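RNA-dependent RNA polymerase (Dera Ghazi Khan orthonairovirus, PDB 6DX2) contains, in the N-terminal piece described here, a viral OTU-type cysteine protease associated with ubiquitin removal, while the whole protein probably acts as an RNA-directed RNA polymerase. Local coordinates at residues A[118-123]-A[144-149]; A[22-27]-A[125-130]; A[63-68]-A[105-110]. All coordinates share one frame; numbering follows the deposited sequence.

In the fold
Interactions 1 and 2 belong to one mixed sheet. Their centres lie about 9 Å apart and strands 116-121 and 127-133 run side by side, with a probable hydrogen bond from Glu120 N to Thr129 O (2.8 Å) and Trp119 CE3 against Ala130 CB at 3.5 Å. Interaction 3, in the helical part, sits about 21 Å from interaction 1 and about 26 Å from interaction 2, centre to centre. It still meets the sheet where Leu118 CD2 touches Ala105 CB at 4.1 Å; helix 102-112 also leads into strand 116-121 along the chain. Leu144 of interaction 1 leans on helix 42-52, the helix that in OTU proteases generally carries the nucleophilic cysteine at its start.

Interaction 1: A[118-123]-A[144-149]; sequences LWEADV and LKLCQG
Trp119 O is approached by two groups of the neighbouring strand: Leu146 N donates a virtually straight hydrogen bond of 2.8 Å (179° at the hydrogen), while the CA-H of Lys145 adds a softer contact. The same pattern recurs one step on at Leu146 O, which accepts from Ala121 N at 2.9 Å and is brushed by the CA-H of Glu120. With Trp119 N bound to Leu144 O at 2.8 Å, these bonds tie strands 116-121 and 142-147 as parallel neighbours within the mixed sheet of the OTU domain.

On one face of that sheet Leu118 and Leu144 lie alongside each other, CD2 to CD1 at 3.6 Å, and Leu144 continues onto Phe43, Ser46 and Leu50 of helix 42-52. Leu146 CD2 reaches Glu120 CG at 3.7 Å on this same face. The other face carries the Trp119 indole, whose edge meets Leu144 O through CD1 (3.4 Å); NE1 bonds to Asn143 OD1, which helps to fix the rotation of the ring. Beyond the last of these hydrogen bonds, Cys147 turns SG anti to its own N (chi1 -170°), which brings the sulfur against Asp122 O at 3.2 Å, while Asp122 OD2 accepts from Asn126 N.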
loop_
_atom_site.group_PDB
_atom_site.type_symbol
_atom_site.label_atom_id
_atom_site.label_comp_id
_atom_site.label_asym_id
_atom_site.label_seq_id
_atom_site.Cartn_x
_atom_site.Cartn_y
_atom_site.Cartn_z
ATOM N N LEU A 118 -0.011 2.233 4.435
ATOM C CA LEU A 118 -0.874 1.149 4.876
ATOM C C LEU A 118 -1.359 1.523 6.258
ATOM O O LEU A 118 -0.571 1.565 7.209
ATOM C CB LEU A 118 -0.152 -0.198 4.898
ATOM C CG LEU A 118 0.564 -0.619 3.608
ATOM C CD1 LEU A 118 1.135 -2.098 3.690
ATOM C CD2 LEU A 118 -0.341 -0.408 2.391
ATOM N N TRP A 119 -2.666 1.812 6.375
ATOM C CA TRP A 119 -3.250 2.150 7.660
ATOM C C TRP A 119 -3.895 0.872 8.175
ATOM O O TRP A 119 -4.955 0.459 7.692
ATOM C CB TRP A 119 -4.318 3.229 7.502
ATOM C CG TRP A 119 -3.818 4.539 6.915
ATOM C CD1 TRP A 119 -3.824 4.907 5.581
ATOM C CD2 TRP A 119 -3.262 5.646 7.635
ATOM N NE1 TRP A 119 -3.352 6.185 5.443
ATOM C CE2 TRP A 119 -2.991 6.661 6.685
ATOM C CE3 TRP A 119 -2.987 5.883 8.988
ATOM C CZ2 TRP A 119 -2.394 7.864 7.013
ATOM C CZ3 TRP A 119 -2.399 7.134 9.331
ATOM C CH2 TRP A 119 -2.120 8.093 8.353
ATOM N N GLU A 120 -3.271 0.233 9.156
ATOM C CA GLU A 120 -3.877 -0.929 9.782
ATOM C C GLU A 120 -4.867 -0.456 10.824
ATOM O O GLU A 120 -4.507 0.260 11.769
ATOM C CB GLU A 120 -2.817 -1.845 10.383
ATOM C CG GLU A 120 -2.203 -2.731 9.277
ATOM C CD GLU A 120 -0.885 -3.391 9.652
ATOM O OE1 GLU A 120 0.143 -3.078 9.000
ATOM O OE2 GLU A 120 -0.885 -4.226 10.587
ATOM N N ALA A 121 -6.123 -0.933 10.667
ATOM C CA ALA A 121 -7.269 -0.482 11.421
ATOM C C ALA A 121 -7.892 -1.659 12.142
ATOM O O ALA A 121 -7.900 -2.791 11.623
ATOM C CB ALA A 121 -8.331 0.153 10.488
ATOM N N ASP A 122 -8.475 -1.385 13.315
ATOM C CA ASP A 122 -9.354 -2.383 13.908
ATOM C C ASP A 122 -10.769 -2.301 13.303
ATOM O O ASP A 122 -11.051 -1.500 12.401
ATOM C CB ASP A 122 -9.393 -2.238 15.433
ATOM C CG ASP A 122 -9.964 -0.882 15.896
ATOM O OD1 ASP A 122 -9.689 -0.494 17.054
ATOM O OD2 ASP A 122 -10.670 -0.204 15.116
ATOM N N VAL A 123 -11.667 -3.151 13.812
ATOM C CA VAL A 123 -13.022 -3.263 13.261
ATOM C C VAL A 123 -13.785 -1.950 13.392
ATOM O O VAL A 123 -14.713 -1.682 12.621
ATOM C CB VAL A 123 -13.805 -4.423 13.924
ATOM C CG1 VAL A 123 -13.191 -5.756 13.548
ATOM C CG2 VAL A 123 -13.844 -4.266 15.424
ATOM N N LEU A 144 -4.236 3.308 1.989
ATOM C CA LEU A 144 -4.932 2.021 1.972
ATOM C C LEU A 144 -5.321 1.669 3.382
ATOM O O LEU A 144 -4.487 1.791 4.296
ATOM C CB LEU A 144 -3.978 0.914 1.414
ATOM C CG LEU A 144 -3.499 1.177 -0.018
ATOM C CD1 LEU A 144 -2.615 0.015 -0.427
ATOM C CD2 LEU A 144 -4.679 1.316 -1.024
ATOM N N LYS A 145 -6.561 1.221 3.541
ATOM C CA LYS A 145 -7.053 0.752 4.814
ATOM C C LYS A 145 -6.953 -0.750 4.843
ATOM O O LYS A 145 -7.542 -1.439 3.994
ATOM C CB LYS A 145 -8.494 1.185 5.042
ATOM C CG LYS A 145 -9.056 0.806 6.413
ATOM C CD LYS A 145 -10.493 1.352 6.585
ATOM C CE LYS A 145 -11.490 0.422 5.929
ATOM N NZ LYS A 145 -12.844 1.039 5.880
ATOM N N LEU A 146 -6.269 -1.265 5.852
ATOM C CA LEU A 146 -6.173 -2.708 6.067
ATOM C C LEU A 146 -7.027 -3.037 7.254
ATOM O O LEU A 146 -6.698 -2.653 8.381
ATOM C CB LEU A 146 -4.708 -3.060 6.349
ATOM C CG LEU A 146 -3.814 -3.183 5.127
ATOM C CD1 LEU A 146 -3.803 -1.956 4.220
ATOM C CD2 LEU A 146 -2.384 -3.474 5.628
ATOM N N CYS A 147 -8.104 -3.762 7.019
ATOM C CA CYS A 147 -9.059 -4.002 8.096
ATOM C C CYS A 147 -9.633 -5.395 7.917
ATOM O O CYS A 147 -10.135 -5.712 6.842
ATOM C CB CYS A 147 -10.156 -2.930 8.088
ATOM S SG CYS A 147 -11.213 -2.984 9.579
ATOM N N GLN A 148 -9.508 -6.227 8.946
ATOM C CA GLN A 148 -10.106 -7.562 8.947
ATOM C C GLN A 148 -9.732 -8.348 7.690
ATOM O O GLN A 148 -10.555 -9.029 7.073
ATOM C CB GLN A 148 -11.614 -7.459 9.119
ATOM C CG GLN A 148 -11.986 -7.031 10.520
ATOM C CD GLN A 148 -11.460 -7.999 11.570
ATOM O OE1 GLN A 148 -10.877 -7.592 12.577
ATOM N NE2 GLN A 148 -11.666 -9.291 11.337
ATOM N N GLY A 149 -8.472 -8.249 7.311
ATOM C CA GLY A 149 -7.956 -9.014 6.207
ATOM C C GLY A 149 -8.253 -8.463 4.833
ATOM O O GLY A 149 -7.806 -9.054 3.847
#

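Interaction 2: A[22-27]-A[125-130]; sequences EQRFNL and ENVVTA
A bend at chi2 (-63°) folds the Arg24 side chain back over the corner at Val128, and a chi1 of 60° sets Phe25 CG between the backbone N and the carbonyl carbon, and one face of the ring then meets Val127 CG2. The guanidinium offers its face, not its N-H groups, to Val128 O, which sits above the centre of the plane with CZ 3.0 Å away; Glu22 CA lies on the opposite side of the plane, off toward the rim. The N-H groups are used around the rim. NH1 bonds to Ser21 O and weakly to Gln23 O, while NH2 donates to a water at 3.0 Å that also accepts from Ala130 N at 3.0 Å.

Val127 CG2 makes a CH-pi contact with the Phe25 ring, 4.0 Å from its centroid, and meets Leu27 CD2 at 3.7 Å. Here the loop between strands 18-21 and 31-33 is laid against strand 127-133 of the OTU sheet, with Asn26 and Asn126 forming a single backbone bridge. Val127 N donates to Phe25 O at 3.0 Å and Leu27 N to Glu125 O at 3.1 Å. Farther along, Val128 and Thr129 both face Glu120 in a classic beta bulge.

The amides of Asn26 and Asn126 stand nearly perpendicular. ND2 of Asn26 reaches OD1 of Asn126 at 3.1 Å from above the carbonyl plane, 59° out of it, and is bound by Ser124 O as well; OD1 of Asn26 accepts from Asn28 N. Phe25 N is buried by the contact without a partner.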
loop_
_atom_site.group_PDB
_atom_site.type_symbol
_atom_site.label_atom_id
_atom_site.label_comp_id
_atom_site.label_asym_id
_atom_site.label_seq_id
_atom_site.Cartn_x
_atom_site.Cartn_y
_atom_site.Cartn_z
ATOM N N GLU A 22 2.812 6.198 15.158
ATOM C CA GLU A 22 2.101 5.732 16.336
ATOM C C GLU A 22 0.812 6.494 16.587
ATOM O O GLU A 22 0.015 6.058 17.414
ATOM C CB GLU A 22 2.993 5.862 17.578
ATOM C CG GLU A 22 4.336 5.151 17.486
ATOM C CD GLU A 22 4.868 4.768 18.852
ATOM O OE1 GLU A 22 4.114 4.127 19.616
ATOM O OE2 GLU A 22 6.031 5.107 19.167
ATOM N N GLN A 23 0.626 7.640 15.936
ATOM C CA GLN A 23 -0.633 8.372 15.942
ATOM C C GLN A 23 -1.822 7.414 15.910
ATOM O O GLN A 23 -1.831 6.434 15.168
ATOM C CB GLN A 23 -0.642 9.322 14.733
ATOM C CG GLN A 23 -1.442 8.877 13.508
ATOM C CD GLN A 23 -1.002 7.535 12.936
ATOM O OE1 GLN A 23 0.086 7.061 13.214
ATOM N NE2 GLN A 23 -1.895 6.879 12.218
ATOM N N ARG A 24 -2.797 7.633 16.779
ATOM C CA ARG A 24 -3.969 6.776 16.760
ATOM C C ARG A 24 -5.213 7.654 16.744
ATOM O O ARG A 24 -5.430 8.449 17.664
ATOM C CB ARG A 24 -3.979 5.802 17.937
ATOM C CG ARG A 24 -2.717 4.960 18.076
ATOM C CD ARG A 24 -2.455 4.031 16.886
ATOM N NE ARG A 24 -1.142 3.390 16.980
ATOM C CZ ARG A 24 -0.227 3.365 16.006
ATOM N NH1 ARG A 24 -0.468 3.953 14.839
ATOM N NH2 ARG A 24 0.936 2.750 16.205
ATOM N N PHE A 25 -6.014 7.506 15.685
ATOM C CA PHE A 25 -7.207 8.307 15.446
ATOM C C PHE A 25 -8.157 7.430 14.644
ATOM O O PHE A 25 -7.768 6.361 14.144
ATOM C CB PHE A 25 -6.886 9.595 14.672
ATOM C CG PHE A 25 -6.262 9.327 13.322
ATOM C CD1 PHE A 25 -4.917 8.977 13.213
ATOM C CD2 PHE A 25 -7.006 9.370 12.164
ATOM C CE1 PHE A 25 -4.359 8.738 11.986
ATOM C CE2 PHE A 25 -6.444 9.097 10.947
ATOM C CZ PHE A 25 -5.144 8.787 10.846
ATOM N N ASN A 26 -9.347 7.939 14.399
ATOM C CA ASN A 26 -10.297 7.220 13.566
ATOM C C ASN A 26 -10.175 7.651 12.104
ATOM O O ASN A 26 -10.382 8.826 11.769
ATOM C CB ASN A 26 -11.729 7.394 14.058
ATOM C CG ASN A 26 -12.620 6.383 13.416
ATOM O OD1 ASN A 26 -13.093 6.612 12.315
ATOM N ND2 ASN A 26 -12.765 5.202 14.047
ATOM N N LEU A 27 -9.874 6.672 11.243
ATOM C CA LEU A 27 -9.720 6.917 9.813
ATOM C C LEU A 27 -10.867 7.729 9.244
ATOM O O LEU A 27 -10.664 8.605 8.394
ATOM C CB LEU A 27 -9.635 5.593 9.056
ATOM C CG LEU A 27 -8.326 4.851 9.291
ATOM C CD1 LEU A 27 -8.380 3.536 8.569
ATOM C CD2 LEU A 27 -7.194 5.752 8.846
ATOM N N GLU A 125 -12.350 0.929 12.857
ATOM C CA GLU A 125 -11.640 1.850 11.956
ATOM C C GLU A 125 -10.640 2.737 12.683
ATOM O O GLU A 125 -10.180 3.758 12.143
ATOM C CB GLU A 125 -12.608 2.716 11.138
ATOM C CG GLU A 125 -13.835 1.960 10.620
ATOM C CD GLU A 125 -13.521 1.049 9.451
ATOM O OE1 GLU A 125 -12.421 1.164 8.887
ATOM O OE2 GLU A 125 -14.377 0.214 9.099
ATOM N N ASN A 126 -10.234 2.345 13.880
ATOM C CA ASN A 126 -9.161 3.063 14.545
ATOM C C ASN A 126 -7.820 2.562 14.025
ATOM O O ASN A 126 -7.616 1.349 13.867
ATOM C CB ASN A 126 -9.240 2.851 16.044
ATOM C CG ASN A 126 -10.554 3.327 16.614
ATOM O OD1 ASN A 126 -10.929 4.482 16.425
ATOM N ND2 ASN A 126 -11.278 2.436 17.278
ATOM N N VAL A 127 -6.900 3.502 13.757
ATOM C CA VAL A 127 -5.551 3.113 13.366
ATOM C C VAL A 127 -4.916 2.301 14.479
ATOM O O VAL A 127 -4.985 2.671 15.665
ATOM C CB VAL A 127 -4.678 4.333 13.041
ATOM C CG1 VAL A 127 -3.279 3.845 12.638
ATOM C CG2 VAL A 127 -5.249 5.075 11.883
ATOM N N VAL A 128 -4.316 1.169 14.099
ATOM C CA VAL A 128 -3.499 0.371 15.001
ATOM C C VAL A 128 -2.022 0.496 14.660
ATOM O O VAL A 128 -1.180 0.575 15.551
ATOM C CB VAL A 128 -3.939 -1.111 14.999
ATOM C CG1 VAL A 128 -3.277 -1.847 16.158
ATOM C CG2 VAL A 128 -5.429 -1.196 15.187
ATOM N N THR A 129 -1.694 0.519 13.373
ATOM C CA THR A 129 -0.344 0.784 12.907
ATOM C C THR A 129 -0.470 1.599 11.626
ATOM O O THR A 129 -1.413 1.402 10.855
ATOM C CB THR A 129 0.457 -0.515 12.621
ATOM O OG1 THR A 129 -0.003 -1.103 11.403
ATOM C CG2 THR A 129 0.318 -1.560 13.718
ATOM N N ALA A 130 0.480 2.513 11.372
ATOM C CA ALA A 130 0.548 3.137 10.045
ATOM C C ALA A 130 1.970 3.028 9.524
ATOM O O ALA A 130 2.928 3.308 10.258
ATOM C CB ALA A 130 0.133 4.584 10.028
HETATM O O HOH W 1 2.423 2.175 13.652
#

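Interaction 3: A[63-68]-A[105-110]; sequences NTIASF and AEILSK
Phe68 reaches from helix 58-71 onto helix 102-112: the root and near side of Phe68 rest on one methyl of Ile107, the far end on Lys110 CB. CB already touches Ile107 CG2, at 3.8 Å. The first torsion sets CG anti to the backbone N (chi1 -169°), which carries the ring across toward the other helix. CG itself still lies near that methyl, and CD2 stays with it, 3.7 Å from Ile107 CG2, so that this single branch is lapped along the CB-to-CD2 side. Ile107 O lies over one face of the ring. At the far end CE2 comes near Lys110 CB, CE1 approaches Lys110 CB at 3.8 Å and CZ comes closer still, 3.5 Å from the same carbon. The lysine meets the phenyl group chiefly through CB, with CD also near CZ, before the extended chain leads the amino group off to Gln75 O, keeping the charge apart from the apolar contact.

One turn back, Ile65 straddles two residues with its two branches. CG2 meets Ile107 CG2 at 3.6 Å, making that methyl the common ground of Ile65 and Phe68, and CG1 meets Leu108 CD1 at 3.7 Å. In both pairs the side chains cross at roughly a right angle. Tyr89 and Met93 of helix 86-93 also pack on Ile65, and Leu108 rests in turn on Ile116 of strand 116-121. Within helix 58-71, Thr64 O serves two donors, Phe68 N and Ser67 OG.

The segment axes pass 9.2 Å apart and cross at 86°, almost perpendicular, so the contact is confined to a compact patch of aliphatic and aromatic groups. It is an apolar helix-helix crossing within the helical part of the alpha/beta OTU protease fold, between helix 58-71 and the helix that runs on into the sheet.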
loop_
_atom_site.group_PDB
_atom_site.type_symbol
_atom_site.label_atom_id
_atom_site.label_comp_id
_atom_site.label_asym_id
_atom_site.label_seq_id
_atom_site.Cartn_x
_atom_site.Cartn_y
_atom_site.Cartn_z
ATOM N N ASN A 63 2.078 -5.896 -13.313
ATOM C CA ASN A 63 3.162 -5.996 -14.286
ATOM C C ASN A 63 4.243 -4.965 -14.006
ATOM O O ASN A 63 5.437 -5.244 -14.186
ATOM C CB ASN A 63 2.613 -5.839 -15.708
ATOM C CG ASN A 63 1.776 -7.042 -16.131
ATOM O OD1 ASN A 63 1.975 -8.135 -15.622
ATOM N ND2 ASN A 63 0.850 -6.843 -17.062
ATOM N N THR A 64 3.828 -3.779 -13.547
ATOM C CA THR A 64 4.770 -2.744 -13.155
ATOM C C THR A 64 5.607 -3.199 -11.970
ATOM O O THR A 64 6.838 -3.059 -11.981
ATOM C CB THR A 64 4.001 -1.460 -12.842
ATOM O OG1 THR A 64 3.429 -0.974 -14.062
ATOM C CG2 THR A 64 4.958 -0.437 -12.307
ATOM N N ILE A 65 4.960 -3.825 -10.985
ATOM C CA ILE A 65 5.693 -4.365 -9.839
ATOM C C ILE A 65 6.680 -5.427 -10.304
ATOM O O ILE A 65 7.829 -5.505 -9.837
ATOM C CB ILE A 65 4.706 -4.950 -8.823
ATOM C CG1 ILE A 65 3.890 -3.833 -8.199
ATOM C CG2 ILE A 65 5.452 -5.776 -7.733
ATOM C CD1 ILE A 65 2.719 -4.422 -7.386
ATOM N N ALA A 66 6.243 -6.273 -11.226
ATOM C CA ALA A 66 7.098 -7.343 -11.670
ATOM C C ALA A 66 8.322 -6.778 -12.386
ATOM O O ALA A 66 9.421 -7.298 -12.231
ATOM C CB ALA A 66 6.309 -8.294 -12.570
ATOM N N SER A 67 8.143 -5.703 -13.168
ATOM C CA SER A 67 9.276 -5.132 -13.887
ATOM C C SER A 67 10.279 -4.553 -12.906
ATOM O O SER A 67 11.504 -4.718 -13.088
ATOM C CB SER A 67 8.813 -4.053 -14.880
ATOM O OG SER A 67 8.706 -2.770 -14.259
ATOM N N PHE A 68 9.777 -3.899 -11.850
ATOM C CA PHE A 68 10.688 -3.378 -10.842
ATOM C C PHE A 68 11.449 -4.520 -10.168
ATOM O O PHE A 68 12.651 -4.409 -9.938
ATOM C CB PHE A 68 9.940 -2.526 -9.817
ATOM C CG PHE A 68 10.853 -1.756 -8.921
ATOM C CD1 PHE A 68 11.305 -0.491 -9.282
ATOM C CD2 PHE A 68 11.328 -2.338 -7.743
ATOM C CE1 PHE A 68 12.174 0.213 -8.463
ATOM C CE2 PHE A 68 12.203 -1.648 -6.926
ATOM C CZ PHE A 68 12.607 -0.356 -7.276
ATOM N N ALA A 105 3.571 -2.822 -1.471
ATOM C CA ALA A 105 3.557 -1.381 -1.227
ATOM C C ALA A 105 4.963 -0.808 -1.355
ATOM O O ALA A 105 5.181 0.241 -1.985
ATOM C CB ALA A 105 3.003 -1.117 0.172
ATOM N N GLU A 106 5.939 -1.504 -0.796
ATOM C CA GLU A 106 7.321 -1.033 -0.900
ATOM C C GLU A 106 7.748 -0.958 -2.362
ATOM O O GLU A 106 8.282 0.063 -2.809
ATOM C CB GLU A 106 8.236 -1.952 -0.109
ATOM C CG GLU A 106 9.733 -1.669 -0.344
ATOM C CD GLU A 106 10.577 -2.465 0.610
ATOM O OE1 GLU A 106 10.577 -3.678 0.415
ATOM O OE2 GLU A 106 11.258 -1.881 1.504
ATOM N N ILE A 107 7.466 -2.011 -3.131
ATOM C CA ILE A 107 7.899 -2.043 -4.538
ATOM C C ILE A 107 7.165 -0.988 -5.355
ATOM O O ILE A 107 7.775 -0.228 -6.130
ATOM C CB ILE A 107 7.703 -3.439 -5.144
ATOM C CG1 ILE A 107 8.656 -4.446 -4.510
ATOM C CG2 ILE A 107 7.997 -3.404 -6.638
ATOM C CD1 ILE A 107 8.386 -5.981 -4.946
ATOM N N LEU A 108 5.837 -0.923 -5.211
ATOM C CA LEU A 108 5.088 0.029 -6.034
ATOM C C LEU A 108 5.480 1.469 -5.741
ATOM O O LEU A 108 5.476 2.310 -6.637
ATOM C CB LEU A 108 3.567 -0.141 -5.794
ATOM C CG LEU A 108 2.734 0.341 -6.961
ATOM C CD1 LEU A 108 3.050 -0.183 -8.288
ATOM C CD2 LEU A 108 1.263 -0.058 -6.609
ATOM N N SER A 109 5.724 1.799 -4.479
ATOM C CA SER A 109 6.156 3.165 -4.168
ATOM C C SER A 109 7.425 3.528 -4.928
ATOM O O SER A 109 7.530 4.635 -5.505
ATOM C CB SER A 109 6.370 3.298 -2.675
ATOM O OG SER A 109 7.510 2.621 -2.211
ATOM N N LYS A 110 8.393 2.600 -4.974
ATOM C CA LYS A 110 9.579 2.863 -5.770
ATOM C C LYS A 110 9.271 2.802 -7.272
ATOM O O LYS A 110 9.779 3.619 -8.045
ATOM C CB LYS A 110 10.681 1.859 -5.408
ATOM C CG LYS A 110 11.101 1.914 -3.928
ATOM C CD LYS A 110 11.906 0.708 -3.452
ATOM C CE LYS A 110 12.225 0.862 -1.929
ATOM N NZ LYS A 110 13.381 -0.001 -1.500
#